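HcgC (Methanococcus maripaludis S2, PDB 5O4J) catalyses the SAM-dependent C-methylation of a pyridinol precursor, a step in building the iron-guanylylpyridinol cofactor of [Fe]-hydrogenase. Local coordinates at residues 37-49 against 102-114. Numbering follows the deposited sequence.
Sequences LEGEEFKQAIVFG and TSINPDLVIDLTG. With SAH (S-adenosyl-L-homocysteine), chain E; PJL ((3~{E})-3-[(~{E})-3-oxidanylprop-2-enoyl]iminopropanoic acid), chain H.
Gln44 OE1 receives Asn105 N at 2.7 Å, in the carbonyl plane, while NE2 of the same amide gives almost straight to Ser103 O at 2.8 Å and also bonds Glu67 on the neighbouring strand. With CG anti to the backbone N (chi1 -179°) and the rest extended, the amide lies beside the loop before strand 108-111. Were this residue an alanine, Asn105 N and Ser103 O would probably lose these mates and the loop its tie to the strand. Just after that loop, the carboxylate of Asp107 takes two backbone N-H groups: Lys43 N meets OD2 at 2.8 Å on its syn lone pair, and Gln44 N reaches OD1 at 2.9 Å. The strand changes direction at Lys43, and the two bonds probably help hold this bend. Beyond it, strands 44-48 and 108-111 run parallel in the Rossmann-like sheet, Ile46 and Phe48 each bonding through both N and O to alternate residues opposite. On the face carrying Ala45 and Val47, Leu108 lays CB over the Phe42 ring, 4.0 Å from its centroid, and Val47 CG1 presses tightly on Leu112 CD1. Across the sheet, Ile46 CD1 packs on Ile104 and Pro106, while Val109 CG1 meets the Phe48 ring edge in plane. At the C-terminal ends, where such folds bind their cofactor, Gly49 CA lies 3.5 Å from SAH O4', and Thr113, held by an Asx turn on Asp111 OD1, sets CG2 against the adenine and ribose.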
loop_
_atom_site.group_PDB
_atom_site.type_symbol
_atom_site.label_atom_id
_atom_site.label_comp_id
_atom_site.label_asym_id
_atom_site.label_seq_id
_atom_site.Cartn_x
_atom_site.Cartn_y
_atom_site.Cartn_z
ATOM N N LEU A 37 -1.291 -4.803 36.979
ATOM C CA LEU A 37 -1.805 -5.120 38.309
ATOM C C LEU A 37 -0.712 -5.498 39.304
ATOM O O LEU A 37 -0.983 -5.544 40.508
ATOM C CB LEU A 37 -2.852 -6.234 38.211
ATOM C CG LEU A 37 -4.149 -5.843 37.493
ATOM C CD1 LEU A 37 -5.116 -7.005 37.438
ATOM C CD2 LEU A 37 -4.812 -4.647 38.166
ATOM N N GLU A 38 0.495 -5.786 38.842
ATOM C CA GLU A 38 1.654 -5.939 39.727
ATOM C C GLU A 38 1.419 -6.974 40.825
ATOM O O GLU A 38 1.918 -6.845 41.949
ATOM C CB GLU A 38 2.021 -4.588 40.335
ATOM C CG GLU A 38 2.417 -3.562 39.289
ATOM C CD GLU A 38 2.646 -2.176 39.869
ATOM O OE1 GLU A 38 3.149 -1.306 39.130
ATOM O OE2 GLU A 38 2.285 -1.943 41.043
ATOM N N GLY A 39 0.698 -8.041 40.483
ATOM C CA GLY A 39 0.483 -9.129 41.418
ATOM C C GLY A 39 -0.484 -8.834 42.536
ATOM O O GLY A 39 -0.603 -9.644 43.460
ATOM N N GLU A 40 -1.176 -7.698 42.490
ATOM C CA GLU A 40 -2.162 -7.388 43.516
ATOM C C GLU A 40 -3.298 -8.406 43.486
ATOM O O GLU A 40 -3.742 -8.845 42.421
ATOM C CB GLU A 40 -2.709 -5.970 43.324
ATOM C CG GLU A 40 -3.661 -5.530 44.439
ATOM C CD GLU A 40 -3.980 -4.041 44.427
ATOM O OE1 GLU A 40 -3.429 -3.302 43.590
ATOM O OE2 GLU A 40 -4.783 -3.607 45.280
ATOM N N GLU A 41 -3.751 -8.796 44.670
ATOM C CA GLU A 41 -4.849 -9.734 44.819
ATOM C C GLU A 41 -6.127 -8.975 45.146
ATOM O O GLU A 41 -6.103 -7.945 45.828
ATOM C CB GLU A 41 -4.522 -10.757 45.910
ATOM C CG GLU A 41 -3.426 -11.729 45.494
ATOM C CD GLU A 41 -2.968 -12.636 46.619
ATOM O OE1 GLU A 41 -3.490 -12.515 47.743
ATOM O OE2 GLU A 41 -2.087 -13.481 46.371
ATOM N N PHE A 42 -7.245 -9.494 44.645
ATOM C CA PHE A 42 -8.527 -8.817 44.733
ATOM C C PHE A 42 -9.591 -9.802 45.192
ATOM O O PHE A 42 -9.528 -10.995 44.888
ATOM C CB PHE A 42 -8.936 -8.214 43.376
ATOM C CG PHE A 42 -7.966 -7.195 42.846
ATOM C CD1 PHE A 42 -8.091 -5.851 43.178
ATOM C CD2 PHE A 42 -6.923 -7.579 42.029
ATOM C CE1 PHE A 42 -7.187 -4.915 42.693
ATOM C CE2 PHE A 42 -6.018 -6.649 41.542
ATOM C CZ PHE A 42 -6.152 -5.320 41.865
ATOM N N LYS A 43 -10.588 -9.281 45.909
ATOM C CA LYS A 43 -11.684 -10.118 46.379
ATOM C C LYS A 43 -12.717 -10.342 45.288
ATOM O O LYS A 43 -13.265 -11.445 45.163
ATOM C CB LYS A 43 -12.344 -9.478 47.604
ATOM C CG LYS A 43 -11.536 -9.636 48.884
ATOM C CD LYS A 43 -12.114 -8.799 50.019
ATOM C CE LYS A 43 -11.440 -9.117 51.347
ATOM N NZ LYS A 43 -10.017 -8.672 51.382
ATOM N N GLN A 44 -12.996 -9.316 44.486
ATOM C CA GLN A 44 -14.049 -9.414 43.484
ATOM C C GLN A 44 -13.719 -8.529 42.295
ATOM O O GLN A 44 -13.629 -7.305 42.429
ATOM C CB GLN A 44 -15.392 -9.020 44.086
ATOM C CG GLN A 44 -16.552 -9.115 43.115
ATOM C CD GLN A 44 -17.839 -8.624 43.725
ATOM O OE1 GLN A 44 -18.060 -7.423 43.846
ATOM N NE2 GLN A 44 -18.688 -9.555 44.140
ATOM N N ALA A 45 -13.564 -9.148 41.133
ATOM C CA ALA A 45 -13.321 -8.435 39.891
ATOM C C ALA A 45 -14.572 -8.500 39.032
ATOM O O ALA A 45 -15.188 -9.561 38.903
ATOM C CB ALA A 45 -12.135 -9.030 39.131
ATOM N N ILE A 46 -14.953 -7.363 38.460
ATOM C CA ILE A 46 -16.051 -7.298 37.503
ATOM C C ILE A 46 -15.491 -6.814 36.174
ATOM O O ILE A 46 -14.827 -5.772 36.112
ATOM C CB ILE A 46 -17.193 -6.395 37.998
ATOM C CG1 ILE A 46 -17.856 -7.066 39.203
ATOM C CG2 ILE A 46 -18.208 -6.147 36.874
ATOM C CD1 ILE A 46 -19.140 -6.425 39.684
ATOM N N VAL A 47 -15.742 -7.589 35.124
ATOM C CA VAL A 47 -15.278 -7.301 33.774
ATOM C C VAL A 47 -16.507 -7.068 32.908
ATOM O O VAL A 47 -17.367 -7.952 32.796
ATOM C CB VAL A 47 -14.428 -8.452 33.219
ATOM C CG1 VAL A 47 -13.975 -8.154 31.793
ATOM C CG2 VAL A 47 -13.245 -8.720 34.134
ATOM N N PHE A 48 -16.592 -5.883 32.301
ATOM C CA PHE A 48 -17.676 -5.552 31.382
ATOM C C PHE A 48 -17.235 -5.856 29.955
ATOM O O PHE A 48 -16.198 -5.358 29.500
ATOM C CB PHE A 48 -18.077 -4.081 31.502
ATOM C CG PHE A 48 -18.730 -3.728 32.803
ATOM C CD1 PHE A 48 -20.094 -3.869 32.970
ATOM C CD2 PHE A 48 -17.976 -3.237 33.854
ATOM C CE1 PHE A 48 -20.698 -3.544 34.169
ATOM C CE2 PHE A 48 -18.577 -2.907 35.053
ATOM C CZ PHE A 48 -19.934 -3.056 35.208
ATOM N N GLY A 49 -18.025 -6.671 29.252
ATOM C CA GLY A 49 -17.769 -6.984 27.860
ATOM C C GLY A 49 -17.144 -8.349 27.666
ATOM O O GLY A 49 -15.930 -8.507 27.797
ATOM N N THR A 102 -25.933 -6.716 48.791
ATOM C CA THR A 102 -24.595 -6.239 49.092
ATOM C C THR A 102 -23.521 -7.074 48.409
ATOM O O THR A 102 -22.329 -6.818 48.615
ATOM C CB THR A 102 -24.368 -6.235 50.610
ATOM O OG1 THR A 102 -24.508 -7.566 51.120
ATOM C CG2 THR A 102 -25.389 -5.329 51.293
ATOM N N SER A 103 -23.913 -8.065 47.606
ATOM C CA SER A 103 -22.966 -9.013 47.034
ATOM C C SER A 103 -22.058 -8.401 45.973
ATOM O O SER A 103 -21.041 -9.014 45.634
ATOM C CB SER A 103 -23.727 -10.187 46.419
ATOM O OG SER A 103 -24.511 -9.747 45.321
ATOM N N ILE A 104 -22.395 -7.233 45.432
ATOM C CA ILE A 104 -21.609 -6.609 44.370
ATOM C C ILE A 104 -20.884 -5.410 44.963
ATOM O O ILE A 104 -21.500 -4.383 45.272
ATOM C CB ILE A 104 -22.479 -6.206 43.172
ATOM C CG1 ILE A 104 -23.087 -7.456 42.516
ATOM C CG2 ILE A 104 -21.667 -5.395 42.158
ATOM C CD1 ILE A 104 -22.064 -8.494 42.054
ATOM N N ASN A 105 -19.573 -5.538 45.114
ATOM C CA ASN A 105 -18.725 -4.465 45.616
ATOM C C ASN A 105 -17.304 -4.727 45.135
ATOM O O ASN A 105 -16.418 -5.031 45.943
ATOM C CB ASN A 105 -18.770 -4.389 47.143
ATOM C CG ASN A 105 -18.031 -3.183 47.682
ATOM O OD1 ASN A 105 -17.864 -2.183 46.984
ATOM N ND2 ASN A 105 -17.568 -3.276 48.923
ATOM N N PRO A 106 -17.054 -4.627 43.832
ATOM C CA PRO A 106 -15.758 -5.059 43.295
ATOM C C PRO A 106 -14.628 -4.131 43.711
ATOM O O PRO A 106 -14.795 -2.912 43.790
ATOM C CB PRO A 106 -15.978 -5.018 41.781
ATOM C CG PRO A 106 -17.032 -3.980 41.592
ATOM C CD PRO A 106 -17.947 -4.114 42.779
ATOM N N ASP A 107 -13.465 -4.724 43.984
ATOM C CA ASP A 107 -12.254 -3.939 44.163
ATOM C C ASP A 107 -11.421 -3.861 42.889
ATOM O O ASP A 107 -10.431 -3.122 42.858
ATOM C CB ASP A 107 -11.421 -4.477 45.345
ATOM C CG ASP A 107 -11.240 -5.986 45.325
ATOM O OD1 ASP A 107 -11.800 -6.669 44.448
ATOM O OD2 ASP A 107 -10.556 -6.489 46.240
ATOM N N LEU A 108 -11.819 -4.572 41.835
ATOM C CA LEU A 108 -11.220 -4.441 40.511
ATOM C C LEU A 108 -12.343 -4.351 39.488
ATOM O O LEU A 108 -13.199 -5.236 39.426
ATOM C CB LEU A 108 -10.300 -5.620 40.191
ATOM C CG LEU A 108 -9.776 -5.729 38.754
ATOM C CD1 LEU A 108 -8.936 -4.519 38.358
ATOM C CD2 LEU A 108 -8.992 -7.022 38.568
ATOM N N VAL A 109 -12.342 -3.291 38.692
ATOM C CA VAL A 109 -13.315 -3.110 37.620
ATOM C C VAL A 109 -12.542 -2.941 36.320
ATOM O O VAL A 109 -11.590 -2.159 36.255
ATOM C CB VAL A 109 -14.240 -1.903 37.879
ATOM C CG1 VAL A 109 -15.185 -1.665 36.703
ATOM C CG2 VAL A 109 -15.045 -2.106 39.163
ATOM N N ILE A 110 -12.939 -3.685 35.295
ATOM C CA ILE A 110 -12.334 -3.578 33.975
ATOM C C ILE A 110 -13.469 -3.387 32.985
ATOM O O ILE A 110 -14.357 -4.243 32.889
ATOM C CB ILE A 110 -11.494 -4.813 33.605
ATOM C CG1 ILE A 110 -10.409 -5.034 34.671
ATOM C CG2 ILE A 110 -10.880 -4.639 32.222
ATOM C CD1 ILE A 110 -9.519 -6.237 34.423
ATOM N N ASP A 111 -13.436 -2.280 32.248
ATOM C CA ASP A 111 -14.410 -2.013 31.194
ATOM C C ASP A 111 -13.760 -2.296 29.851
ATOM O O ASP A 111 -12.867 -1.562 29.419
ATOM C CB ASP A 111 -14.910 -0.575 31.226
ATOM C CG ASP A 111 -15.653 -0.208 29.953
ATOM O OD1 ASP A 111 -16.372 -1.080 29.413
ATOM O OD2 ASP A 111 -15.489 0.928 29.465
ATOM N N LEU A 112 -14.226 -3.347 29.182
ATOM C CA LEU A 112 -13.740 -3.734 27.868
ATOM C C LEU A 112 -14.750 -3.442 26.767
ATOM O O LEU A 112 -14.579 -3.927 25.638
ATOM C CB LEU A 112 -13.400 -5.229 27.865
ATOM C CG LEU A 112 -12.398 -5.677 28.930
ATOM C CD1 LEU A 112 -12.250 -7.189 28.937
ATOM C CD2 LEU A 112 -11.054 -5.023 28.691
ATOM N N THR A 113 -15.796 -2.658 27.054
ATOM C CA THR A 113 -16.902 -2.552 26.106
ATOM C C THR A 113 -16.588 -1.614 24.949
ATOM O O THR A 113 -17.162 -1.768 23.868
ATOM C CB THR A 113 -18.190 -2.106 26.807
ATOM O OG1 THR A 113 -18.023 -0.813 27.405
ATOM C CG2 THR A 113 -18.593 -3.112 27.866
ATOM N N GLY A 114 -15.709 -0.641 25.151
ATOM C CA GLY A 114 -15.311 0.223 24.053
ATOM C C GLY A 114 -16.471 1.031 23.506
ATOM O O GLY A 114 -17.323 1.524 24.249
HETATM N N SAH E . -12.811 -4.162 22.971
HETATM C CA SAH E . -13.310 -5.561 22.807
HETATM C CB SAH E . -14.593 -5.551 21.978
HETATM C CG SAH E . -15.796 -5.113 22.811
HETATM S SD SAH E . -17.315 -5.234 21.900
HETATM C C SAH E . -12.303 -6.436 22.118
HETATM O O SAH E . -12.603 -7.635 21.891
HETATM O OXT SAH E . -11.223 -5.926 21.791
HETATM C "C5'" SAH E . -18.499 -4.765 23.127
HETATM C "C4'" SAH E . -18.832 -5.888 24.104
HETATM O "O4'" SAH E . -19.382 -5.305 25.292
HETATM C "C3'" SAH E . -19.912 -6.801 23.556
HETATM O "O3'" SAH E . -19.793 -8.127 24.098
HETATM C "C2'" SAH E . -21.167 -6.106 24.027
HETATM O "O2'" SAH E . -22.328 -6.941 24.066
HETATM C "C1'" SAH E . -20.765 -5.653 25.411
HETATM N N9 SAH E . -21.471 -4.451 25.879
HETATM C C8 SAH E . -21.796 -3.362 25.145
HETATM N N7 SAH E . -22.407 -2.445 25.938
HETATM C C5 SAH E . -22.446 -2.954 27.185
HETATM C C6 SAH E . -22.942 -2.505 28.500
HETATM N N6 SAH E . -23.535 -1.296 28.626
HETATM N N1 SAH E . -22.787 -3.340 29.546
HETATM C C2 SAH E . -22.193 -4.537 29.435
HETATM N N3 SAH E . -21.721 -5.016 28.272
HETATM C C4 SAH E . -21.824 -4.273 27.143
HETATM O O14 PJL H . -14.674 -5.280 17.779
HETATM C C12 PJL H . -13.994 -4.480 17.065
HETATM O O13 PJL H . -12.824 -4.694 16.692
HETATM C C10 PJL H . -14.548 -3.156 16.584
HETATM C C4 PJL H . -15.461 -2.493 17.582
HETATM N N5 PJL H . -16.683 -2.789 17.658
HETATM C C6 PJL H . -17.537 -2.207 18.523
HETATM O O8 PJL H . -18.727 -2.109 18.262
HETATM C C7 PJL H . -17.073 -1.650 19.817
HETATM C C2 PJL H . -15.790 -1.677 20.166
HETATM O O1 PJL H . -15.338 -1.186 21.296
#